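Side-chain contacts in nucleoporin nup120 (Schizosaccharomyces pombe, PDB 4GQ2), which serves as a structural component of the nuclear pore complex, the assembly through which transport factors and their cargo cross the nuclear envelope: residues V531-Y536 / V540-D545; S71-W76 / N524-N529. One frame throughout, in Å; residues are numbered along the deposited sequence.

Contact 1. Residues V531-Y536 / V540-D545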
loop_
_atom_site.group_PDB
_atom_site.type_symbol
_atom_site.label_atom_id
_atom_site.label_comp_id
_atom_site.label_asym_id
_atom_site.label_seq_id
_atom_site.Cartn_x
_atom_site.Cartn_y
_atom_site.Cartn_z
ATOM N N VAL A 531 -8.609 -24.847 -8.144
ATOM C CA VAL A 531 -8.202 -23.711 -8.973
ATOM C C VAL A 531 -7.553 -24.031 -10.321
ATOM O O VAL A 531 -6.748 -24.954 -10.440
ATOM C CB VAL A 531 -7.282 -22.776 -8.152
ATOM C CG1 VAL A 531 -6.497 -21.826 -9.041
ATOM C CG2 VAL A 531 -8.111 -22.001 -7.140
ATOM N N THR A 532 -7.914 -23.243 -11.331
ATOM C CA THR A 532 -7.214 -23.274 -12.608
ATOM C C THR A 532 -6.262 -22.079 -12.749
ATOM O O THR A 532 -6.680 -20.915 -12.799
ATOM C CB THR A 532 -8.166 -23.383 -13.823
ATOM O OG1 THR A 532 -7.528 -22.819 -14.978
ATOM C CG2 THR A 532 -9.453 -22.647 -13.572
ATOM N N TYR A 533 -4.973 -22.398 -12.787
ATOM C CA TYR A 533 -3.917 -21.412 -12.946
ATOM C C TYR A 533 -3.807 -20.989 -14.402
ATOM O O TYR A 533 -3.943 -21.808 -15.304
ATOM C CB TYR A 533 -2.580 -22.000 -12.493
ATOM C CG TYR A 533 -2.450 -22.198 -11.000
ATOM C CD1 TYR A 533 -2.951 -23.346 -10.379
ATOM C CD2 TYR A 533 -1.808 -21.248 -10.206
ATOM C CE1 TYR A 533 -2.826 -23.535 -9.011
ATOM C CE2 TYR A 533 -1.681 -21.429 -8.837
ATOM C CZ TYR A 533 -2.191 -22.570 -8.244
ATOM O OH TYR A 533 -2.057 -22.755 -6.883
ATOM N N ILE A 534 -3.559 -19.702 -14.611
ATOM C CA ILE A 534 -3.316 -19.136 -15.932
ATOM C C ILE A 534 -1.903 -18.582 -15.937
ATOM O O ILE A 534 -1.576 -17.716 -15.122
ATOM C CB ILE A 534 -4.292 -17.986 -16.243
ATOM C CG1 ILE A 534 -5.741 -18.473 -16.190
ATOM C CG2 ILE A 534 -3.982 -17.381 -17.597
ATOM C CD1 ILE A 534 -6.740 -17.368 -15.921
ATOM N N ASN A 535 -1.076 -19.064 -16.860
ATOM C CA ASN A 535 0.339 -18.703 -16.878
ATOM C C ASN A 535 0.707 -17.736 -17.982
ATOM O O ASN A 535 0.659 -18.084 -19.168
ATOM C CB ASN A 535 1.205 -19.962 -16.947
ATOM C CG ASN A 535 0.939 -20.899 -15.795
ATOM O OD1 ASN A 535 1.077 -20.515 -14.634
ATOM N ND2 ASN A 535 0.540 -22.134 -16.106
ATOM N N TYR A 536 1.051 -16.513 -17.582
ATOM C CA TYR A 536 1.515 -15.482 -18.508
ATOM C C TYR A 536 3.029 -15.443 -18.435
ATOM O O TYR A 536 3.617 -16.095 -17.580
ATOM C CB TYR A 536 0.927 -14.105 -18.162
ATOM C CG TYR A 536 -0.587 -14.030 -18.246
ATOM C CD1 TYR A 536 -1.223 -13.809 -19.462
ATOM C CD2 TYR A 536 -1.379 -14.179 -17.106
ATOM C CE1 TYR A 536 -2.600 -13.746 -19.552
ATOM C CE2 TYR A 536 -2.763 -14.105 -17.183
ATOM C CZ TYR A 536 -3.365 -13.895 -18.413
ATOM O OH TYR A 536 -4.731 -13.824 -18.515
ATOM N N VAL A 540 1.260 -14.955 -12.874
ATOM C CA VAL A 540 0.341 -16.077 -12.639
ATOM C C VAL A 540 -1.019 -15.503 -12.319
ATOM O O VAL A 540 -1.123 -14.452 -11.688
ATOM C CB VAL A 540 0.656 -16.918 -11.371
ATOM C CG1 VAL A 540 0.660 -18.404 -11.700
ATOM C CG2 VAL A 540 1.947 -16.500 -10.702
ATOM N N ALA A 541 -2.065 -16.226 -12.701
ATOM C CA ALA A 541 -3.414 -15.794 -12.421
ATOM C C ALA A 541 -4.325 -16.994 -12.187
ATOM O O ALA A 541 -3.933 -18.137 -12.428
ATOM C CB ALA A 541 -3.926 -14.939 -13.566
ATOM N N PHE A 542 -5.527 -16.733 -11.683
ATOM C CA PHE A 542 -6.577 -17.749 -11.653
ATOM C C PHE A 542 -7.925 -17.168 -12.010
ATOM O O PHE A 542 -8.151 -15.967 -11.874
ATOM C CB PHE A 542 -6.668 -18.489 -10.313
ATOM C CG PHE A 542 -5.776 -17.949 -9.247
ATOM C CD1 PHE A 542 -6.128 -16.812 -8.528
ATOM C CD2 PHE A 542 -4.586 -18.592 -8.946
ATOM C CE1 PHE A 542 -5.295 -16.318 -7.534
ATOM C CE2 PHE A 542 -3.752 -18.104 -7.954
ATOM C CZ PHE A 542 -4.107 -16.967 -7.246
ATOM N N ILE A 543 -8.812 -18.041 -12.472
ATOM C CA ILE A 543 -10.157 -17.646 -12.870
ATOM C C ILE A 543 -11.008 -17.425 -11.622
ATOM O O ILE A 543 -10.794 -18.075 -10.592
ATOM C CB ILE A 543 -10.791 -18.701 -13.812
ATOM C CG1 ILE A 543 -9.923 -18.871 -15.065
ATOM C CG2 ILE A 543 -12.203 -18.302 -14.224
ATOM C CD1 ILE A 543 -10.264 -20.081 -15.907
ATOM N N ARG A 544 -11.945 -16.485 -11.718
ATOM C CA ARG A 544 -12.933 -16.239 -10.667
ATOM C C ARG A 544 -14.199 -15.629 -11.252
ATOM O O ARG A 544 -14.169 -15.021 -12.329
ATOM C CB ARG A 544 -12.359 -15.343 -9.555
ATOM C CG ARG A 544 -11.831 -13.986 -10.005
ATOM C CD ARG A 544 -11.416 -13.144 -8.803
ATOM N NE ARG A 544 -11.385 -11.710 -9.100
ATOM C CZ ARG A 544 -12.463 -10.928 -9.179
ATOM N NH1 ARG A 544 -13.680 -11.431 -8.994
ATOM N NH2 ARG A 544 -12.323 -9.635 -9.453
ATOM N N ASP A 545 -15.311 -15.821 -10.546
ATOM C CA ASP A 545 -16.588 -15.205 -10.896
ATOM C C ASP A 545 -16.615 -13.778 -10.369
ATOM O O ASP A 545 -16.026 -13.495 -9.322
ATOM C CB ASP A 545 -17.760 -15.991 -10.288
ATOM C CG ASP A 545 -18.036 -17.305 -11.010
ATOM O OD1 ASP A 545 -17.515 -17.521 -12.126
ATOM O OD2 ASP A 545 -18.794 -18.126 -10.455
HETATM O O HOH W 1 -9.801 -20.798 -10.751
#
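Tyr-533 and Phe-542 face each other as a non-hydrogen-bonded antiparallel pair, and the next pair along supplies the backbone bonds: Ile-534 N to Ala-541 O at 2.7 Å and Ala-541 N to Ile-534 O at 2.9 Å. This is a beta hairpin of the propeller domain, and its two faces differ in character. On one, Phe-542 turns the edge of its ring toward the face of Tyr-533 in an offset T-shaped pair, planes at 76° and centroids 5.8 Å apart. With CG nearly eclipsing the backbone N (chi1 6°), an unfavourable torsion, the Phe-542 ring lies beside Tyr-533. Val-531 CG1 sits over the rim of one Tyr-533 face and also meets Phe-542 CB at 3.6 Å, while Val-540 CG1 approaches the tyrosine edge. Replacing Tyr-533 by an alanine would probably leave the Phe-542 edge without its aromatic face and the carbonyl of Val-89 without its hydroxyl partner. The other face is largely aliphatic: the Ile-534 and Ile-543 side chains cross at about a right angle, Ile-534 CD1 meeting Ile-543 CG1 at 3.6 Å, Ile-543 CD1 meets Thr-532 CG2, and the Tyr-536 ring brings its edge to Ala-541 CB at 3.9 Å. Past the paired residues, a water takes the Thr-532 N-H and donates to Ile-543 O, spanning the splayed strands. The chemistry implies a hairpin gripped by few direct backbone bonds and by apolar packing on both faces.

Contact 2. Residues S71-W76 / N524-N529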
loop_
_atom_site.group_PDB
_atom_site.type_symbol
_atom_site.label_atom_id
_atom_site.label_comp_id
_atom_site.label_asym_id
_atom_site.label_seq_id
_atom_site.Cartn_x
_atom_site.Cartn_y
_atom_site.Cartn_z
ATOM N N SER A 71 -0.394 -31.147 -0.879
ATOM C CA SER A 71 0.205 -30.903 -2.195
ATOM C C SER A 71 1.039 -29.626 -2.278
ATOM O O SER A 71 0.642 -28.576 -1.769
ATOM C CB SER A 71 -0.879 -30.848 -3.270
ATOM O OG SER A 71 -1.786 -31.927 -3.146
ATOM N N GLN A 72 2.196 -29.725 -2.921
ATOM C CA GLN A 72 2.934 -28.535 -3.319
ATOM C C GLN A 72 2.582 -28.208 -4.766
ATOM O O GLN A 72 2.503 -29.102 -5.611
ATOM C CB GLN A 72 4.445 -28.709 -3.137
ATOM C CG GLN A 72 5.180 -27.382 -2.980
ATOM C CD GLN A 72 6.537 -27.505 -2.304
ATOM O OE1 GLN A 72 7.202 -28.539 -2.390
ATOM N NE2 GLN A 72 6.956 -26.436 -1.628
ATOM N N THR A 73 2.340 -26.926 -5.032
ATOM C CA THR A 73 1.971 -26.460 -6.362
ATOM C C THR A 73 3.026 -25.463 -6.827
ATOM O O THR A 73 3.196 -24.396 -6.239
ATOM C CB THR A 73 0.556 -25.843 -6.379
ATOM O OG1 THR A 73 -0.382 -26.771 -5.817
ATOM C CG2 THR A 73 0.127 -25.519 -7.791
ATOM N N LEU A 74 3.745 -25.838 -7.877
ATOM C CA LEU A 74 4.935 -25.114 -8.292
ATOM C C LEU A 74 4.801 -24.510 -9.675
ATOM O O LEU A 74 4.364 -25.170 -10.616
ATOM C CB LEU A 74 6.156 -26.036 -8.240
ATOM C CG LEU A 74 6.471 -26.679 -6.882
ATOM C CD1 LEU A 74 7.632 -27.654 -7.025
ATOM C CD2 LEU A 74 6.765 -25.623 -5.815
ATOM N N ARG A 75 5.195 -23.251 -9.795
ATOM C CA ARG A 75 5.148 -22.576 -11.069
ATOM C C ARG A 75 6.552 -22.390 -11.628
ATOM O O ARG A 75 7.398 -21.731 -11.017
ATOM C CB ARG A 75 4.405 -21.243 -10.935
ATOM C CG ARG A 75 4.742 -20.197 -11.983
ATOM C CD ARG A 75 4.213 -20.536 -13.366
ATOM N NE ARG A 75 4.845 -19.646 -14.336
ATOM C CZ ARG A 75 4.261 -18.585 -14.879
ATOM N NH1 ARG A 75 3.000 -18.285 -14.584
ATOM N NH2 ARG A 75 4.945 -17.823 -15.725
ATOM N N TRP A 76 6.783 -22.991 -12.794
ATOM C CA TRP A 76 8.064 -22.895 -13.480
ATOM C C TRP A 76 7.962 -21.980 -14.650
ATOM O O TRP A 76 6.910 -21.872 -15.281
ATOM C CB TRP A 76 8.554 -24.264 -13.938
ATOM C CG TRP A 76 7.622 -24.986 -14.886
ATOM C CD1 TRP A 76 6.568 -25.831 -14.557
ATOM C CD2 TRP A 76 7.645 -24.968 -16.358
ATOM N NE1 TRP A 76 5.954 -26.318 -15.685
ATOM C CE2 TRP A 76 6.547 -25.845 -16.796
ATOM C CE3 TRP A 76 8.432 -24.345 -17.318
ATOM C CZ2 TRP A 76 6.266 -26.062 -18.145
ATOM C CZ3 TRP A 76 8.146 -24.576 -18.680
ATOM C CH2 TRP A 76 7.088 -25.410 -19.081
ATOM N N ASN A 524 -3.338 -24.484 -16.280
ATOM C CA ASN A 524 -3.330 -25.751 -15.551
ATOM C C ASN A 524 -4.424 -25.794 -14.512
ATOM O O ASN A 524 -4.499 -24.913 -13.651
ATOM C CB ASN A 524 -2.002 -25.983 -14.826
ATOM C CG ASN A 524 -0.819 -26.042 -15.760
ATOM O OD1 ASN A 524 -0.104 -25.051 -15.928
ATOM N ND2 ASN A 524 -0.594 -27.208 -16.367
ATOM N N PHE A 525 -5.263 -26.825 -14.588
ATOM C CA PHE A 525 -6.233 -27.089 -13.540
ATOM C C PHE A 525 -5.504 -27.801 -12.418
ATOM O O PHE A 525 -4.753 -28.746 -12.654
ATOM C CB PHE A 525 -7.395 -27.941 -14.058
ATOM C CG PHE A 525 -8.445 -28.233 -13.018
ATOM C CD1 PHE A 525 -9.399 -27.273 -12.679
ATOM C CD2 PHE A 525 -8.491 -29.472 -12.384
ATOM C CE1 PHE A 525 -10.372 -27.539 -11.724
ATOM C CE2 PHE A 525 -9.459 -29.742 -11.426
ATOM C CZ PHE A 525 -10.399 -28.775 -11.096
ATOM N N ASP A 526 -5.698 -27.310 -11.201
ATOM C CA ASP A 526 -5.151 -27.945 -10.024
ATOM C C ASP A 526 -6.318 -28.610 -9.317
ATOM O O ASP A 526 -7.223 -27.921 -8.835
ATOM C CB ASP A 526 -4.476 -26.912 -9.119
ATOM C CG ASP A 526 -3.835 -27.530 -7.883
ATOM O OD1 ASP A 526 -3.791 -28.770 -7.765
ATOM O OD2 ASP A 526 -3.361 -26.764 -7.021
ATOM N N PRO A 527 -6.324 -29.956 -9.285
ATOM C CA PRO A 527 -7.392 -30.697 -8.608
ATOM C C PRO A 527 -7.236 -30.677 -7.090
ATOM O O PRO A 527 -8.234 -30.773 -6.370
ATOM C CB PRO A 527 -7.232 -32.121 -9.149
ATOM C CG PRO A 527 -5.792 -32.228 -9.522
ATOM C CD PRO A 527 -5.345 -30.851 -9.930
ATOM N N SER A 528 -5.992 -30.560 -6.623
ATOM C CA SER A 528 -5.678 -30.462 -5.198
ATOM C C SER A 528 -6.394 -29.264 -4.578
ATOM O O SER A 528 -7.095 -29.402 -3.575
ATOM C CB SER A 528 -4.164 -30.357 -4.995
ATOM O OG SER A 528 -3.843 -30.058 -3.650
ATOM N N ASN A 529 -6.206 -28.096 -5.187
ATOM C CA ASN A 529 -7.041 -26.929 -4.921
ATOM C C ASN A 529 -8.313 -27.037 -5.757
ATOM O O ASN A 529 -8.588 -28.077 -6.347
ATOM C CB ASN A 529 -6.280 -25.646 -5.269
ATOM C CG ASN A 529 -5.106 -25.388 -4.337
ATOM O OD1 ASN A 529 -5.285 -25.232 -3.132
ATOM N ND2 ASN A 529 -3.899 -25.330 -4.897
#
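The carboxylate of Asp-526 is held between Thr-73 and Asn-529, whose donors reach the same oxygen, OD2, from opposite faces of its plane. Thr-73 OG1 comes from the far segment and donates at 3.2 Å, about 40° out of that plane; Asn-529 ND2 comes from the aspartate's own loop and donates at 2.6 Å, on the anti side and also tilted out of plane. This is a junction between two sheets of a beta-propeller: strand 73-79 belongs to one, and the loop following strand 520-525 leaves the border of the next. Thr-73 and Asp-526 approach from opposite directions. The aspartate is extended, with CG opposite its backbone N (chi1 -178°), and this carries the carboxylate across the gap to the threonine hydroxyl. Its second oxygen serves the loop: OD1 takes a weak bond from Ser-528 N at 3.1 Å, the pattern of an Asx turn, and a weak one from Thr-64 OG1 on the neighbouring strand 59-64. Two donors on OD2, with further N-H and O-H groups near OD1, would be expected to favour the charged form of this buried acid and to restrict rotation of its carboxylate. The Tyr-533 side chain also touches both Thr-73 and Asp-526. At the partly exposed end, the segments meet hydroxyl to hydroxyl: Ser-71 OG and Ser-528 OG share a hydrogen bond of 2.8 Å in which either may be the donor, and Ser-71 CB lies 3.1 Å from the same Ser-528 OG.

Overall arrangement
From the N terminus, strand 3-11 comes first; residues 71-76 follow in the next sheet, and the chain then runs through most of the propeller and a group of helices before residues 524-529 return to them; contact 2 thus closes a loop of 447 residues. Contact 1 follows it in series, neither nested nor crossing, and closes a turn of three residues. Their centres are about 11 Å apart. Contact 1 lies within the sheet that also holds strand 3-11, whereas contact 2 fastens that sheet's border to the sheet containing strand 73-79. The two are joined directly: Tyr-533 N probably hydrogen-bonds Asn-524 O, and Arg-75 NH2 reaches Tyr-536 O.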